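Local atomic coordinates of ESSB (Geobacillus thermodenitrificans, PDB entry 2YNQ), a protein that is an integral membrane component of the type VII (Ess) secretion system, represented here by its extracellular domain, and probably contributes to protein export. Residues Q61-S66 with D101-Y107. Numbering follows the deposited sequence.
Sequences QRQTVS and DRDLIVY. With NA (sodium ion), chain O.
Ser66, just past the C-terminal end of helix 59-64, donates its hydroxyl to Asp101, the N-cap residue of helix 102-118, so in this all-helical extracellular domain the end of one helix is tied to the start of another. The bond, Ser66 OG to Asp101 OD2 at 3.0 Å, uses the syn lone pair of OD2, and Tyr77 OH makes a second hydrogen bond to the same oxygen; OD1 takes a weak capping bond from Leu104 N. Val65 fills the middle. Val65 CB lies 3.9 Å from Leu104 CD2, and CG1, anti to the carbonyl carbon (chi1 -63°), reaches Tyr107 CB and approaches the ring obliquely. Trp81 of helix 75-85 packs on both Val65 and Leu104. Next to it the Thr64 and Asp103 side chains cross at about a right angle, with Thr64 CG2 3.8 Å from Asp103 CG, while Arg102 NH1 holds Asp103 OD1 in a salt bridge. Gln61 brings NE2 to the edge of the Tyr107 ring, amide and ring planes 60° apart; Gln61 OE1 bonds to Thr58 N and Tyr107 OH to Glu55. Asn67 OD1 and waters complete a sodium site that Arg62 O binds at 2.2 Å and Val65 O at 2.4 Å.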
loop_
_atom_site.group_PDB
_atom_site.type_symbol
_atom_site.label_atom_id
_atom_site.label_comp_id
_atom_site.label_asym_id
_atom_site.label_seq_id
_atom_site.Cartn_x
_atom_site.Cartn_y
_atom_site.Cartn_z
ATOM N N GLN D 61 -7.989 1.450 3.461
ATOM C CA GLN D 61 -7.344 2.618 2.862
ATOM C C GLN D 61 -8.141 3.060 1.645
ATOM O O GLN D 61 -8.480 4.238 1.497
ATOM C CB GLN D 61 -5.890 2.315 2.470
ATOM C CG GLN D 61 -4.937 2.235 3.649
ATOM C CD GLN D 61 -3.517 1.822 3.284
ATOM O OE1 GLN D 61 -3.267 0.752 2.721
ATOM N NE2 GLN D 61 -2.572 2.668 3.638
ATOM N N ARG D 62 -8.445 2.084 0.802
ATOM C CA ARG D 62 -9.227 2.260 -0.400
ATOM C C ARG D 62 -10.549 2.971 -0.161
ATOM O O ARG D 62 -10.901 3.879 -0.902
ATOM C CB ARG D 62 -9.514 0.886 -0.965
ATOM C CG ARG D 62 -9.684 0.819 -2.436
ATOM C CD ARG D 62 -9.874 -0.649 -2.788
ATOM N NE ARG D 62 -8.592 -1.355 -2.770
ATOM C CZ ARG D 62 -7.797 -1.448 -3.828
ATOM N NH1 ARG D 62 -8.160 -0.896 -4.972
ATOM N NH2 ARG D 62 -6.650 -2.095 -3.742
ATOM N N GLN D 63 -11.281 2.552 0.862
ATOM C CA GLN D 63 -12.536 3.198 1.245
ATOM C C GLN D 63 -12.308 4.633 1.701
ATOM O O GLN D 63 -13.167 5.492 1.544
ATOM C CB GLN D 63 -13.209 2.426 2.390
ATOM C CG GLN D 63 -13.975 1.173 1.962
ATOM C CD GLN D 63 -14.347 0.225 3.134
ATOM O OE1 GLN D 63 -14.679 -0.942 2.905
ATOM N NE2 GLN D 63 -14.297 0.728 4.377
ATOM N N THR D 64 -11.141 4.873 2.278
ATOM C CA THR D 64 -10.821 6.120 2.932
ATOM C C THR D 64 -10.399 7.202 1.947
ATOM O O THR D 64 -10.830 8.337 2.097
ATOM C CB THR D 64 -9.686 5.903 3.962
ATOM O OG1 THR D 64 -10.019 4.802 4.809
ATOM C CG2 THR D 64 -9.443 7.148 4.816
ATOM N N VAL D 65 -9.557 6.865 0.965
ATOM C CA VAL D 65 -8.924 7.885 0.106
ATOM C C VAL D 65 -9.669 8.150 -1.196
ATOM O O VAL D 65 -10.417 7.299 -1.675
ATOM C CB VAL D 65 -7.425 7.571 -0.216
ATOM C CG1 VAL D 65 -6.594 7.558 1.040
ATOM C CG2 VAL D 65 -7.268 6.268 -1.018
ATOM N N SER D 66 -9.453 9.333 -1.768
ATOM C CA SER D 66 -10.050 9.707 -3.054
ATOM C C SER D 66 -9.190 9.160 -4.179
ATOM O O SER D 66 -8.403 9.902 -4.775
ATOM C CB SER D 66 -10.110 11.228 -3.208
ATOM O OG SER D 66 -11.019 11.828 -2.313
ATOM N N ASP D 101 -7.961 18.123 0.833
ATOM C CA ASP D 101 -8.590 16.823 0.957
ATOM C C ASP D 101 -7.951 16.125 2.154
ATOM O O ASP D 101 -6.784 15.714 2.093
ATOM C CB ASP D 101 -8.375 16.012 -0.327
ATOM C CG ASP D 101 -9.151 14.698 -0.340
ATOM O OD1 ASP D 101 -9.086 13.927 0.665
ATOM O OD2 ASP D 101 -9.822 14.442 -1.377
ATOM N N ARG D 102 -8.712 16.002 3.237
ATOM C CA ARG D 102 -8.180 15.537 4.538
ATOM C C ARG D 102 -7.471 14.189 4.456
ATOM O O ARG D 102 -6.309 14.066 4.836
ATOM C CB ARG D 102 -9.291 15.491 5.588
ATOM C CG ARG D 102 -8.809 15.101 6.966
ATOM C CD ARG D 102 -9.693 14.010 7.554
ATOM N NE ARG D 102 -11.086 14.422 7.568
ATOM C CZ ARG D 102 -12.087 13.804 6.945
ATOM N NH1 ARG D 102 -11.899 12.696 6.248
ATOM N NH2 ARG D 102 -13.306 14.303 7.049
ATOM N N ASP D 103 -8.162 13.186 3.928
ATOM C CA ASP D 103 -7.625 11.839 3.885
ATOM C C ASP D 103 -6.458 11.686 2.938
ATOM O O ASP D 103 -5.635 10.783 3.117
ATOM C CB ASP D 103 -8.736 10.846 3.604
ATOM C CG ASP D 103 -9.869 10.967 4.617
ATOM O OD1 ASP D 103 -9.581 11.208 5.816
ATOM O OD2 ASP D 103 -11.040 10.855 4.225
ATOM N N LEU D 104 -6.351 12.592 1.964
ATOM C CA LEU D 104 -5.209 12.589 1.086
ATOM C C LEU D 104 -4.001 13.178 1.803
ATOM O O LEU D 104 -2.881 12.700 1.623
ATOM C CB LEU D 104 -5.506 13.291 -0.254
ATOM C CG LEU D 104 -6.466 12.586 -1.237
ATOM C CD1 LEU D 104 -6.421 13.243 -2.611
ATOM C CD2 LEU D 104 -6.208 11.105 -1.385
ATOM N N ILE D 105 -4.218 14.194 2.628
ATOM C CA ILE D 105 -3.137 14.745 3.448
ATOM C C ILE D 105 -2.648 13.659 4.384
ATOM O O ILE D 105 -1.445 13.407 4.479
ATOM C CB ILE D 105 -3.565 15.997 4.261
ATOM C CG1 ILE D 105 -4.016 17.121 3.310
ATOM C CG2 ILE D 105 -2.428 16.452 5.182
ATOM C CD1 ILE D 105 -4.725 18.328 3.987
ATOM N N VAL D 106 -3.572 12.975 5.040
ATOM C CA VAL D 106 -3.167 11.907 5.934
ATOM C C VAL D 106 -2.380 10.838 5.187
ATOM O O VAL D 106 -1.332 10.382 5.663
ATOM C CB VAL D 106 -4.361 11.265 6.664
ATOM C CG1 VAL D 106 -3.919 10.001 7.351
ATOM C CG2 VAL D 106 -4.967 12.243 7.657
ATOM N N TYR D 107 -2.869 10.433 4.021
ATOM C CA TYR D 107 -2.180 9.374 3.283
ATOM C C TYR D 107 -0.759 9.786 2.879
ATOM O O TYR D 107 0.193 8.994 2.978
ATOM C CB TYR D 107 -2.985 8.956 2.071
ATOM C CG TYR D 107 -2.436 7.725 1.433
ATOM C CD1 TYR D 107 -2.660 6.468 2.004
ATOM C CD2 TYR D 107 -1.685 7.804 0.266
ATOM C CE1 TYR D 107 -2.151 5.324 1.429
ATOM C CE2 TYR D 107 -1.178 6.659 -0.336
ATOM C CZ TYR D 107 -1.406 5.431 0.251
ATOM O OH TYR D 107 -0.873 4.302 -0.317
HETATM NA NA NA O . -11.824 5.396 -2.279
HETATM O O HOH W 1 -13.490 7.058 -1.507
HETATM O O HOH W 2 -12.748 7.447 -4.200
HETATM O O HOH W 3 -13.603 4.054 -3.344
#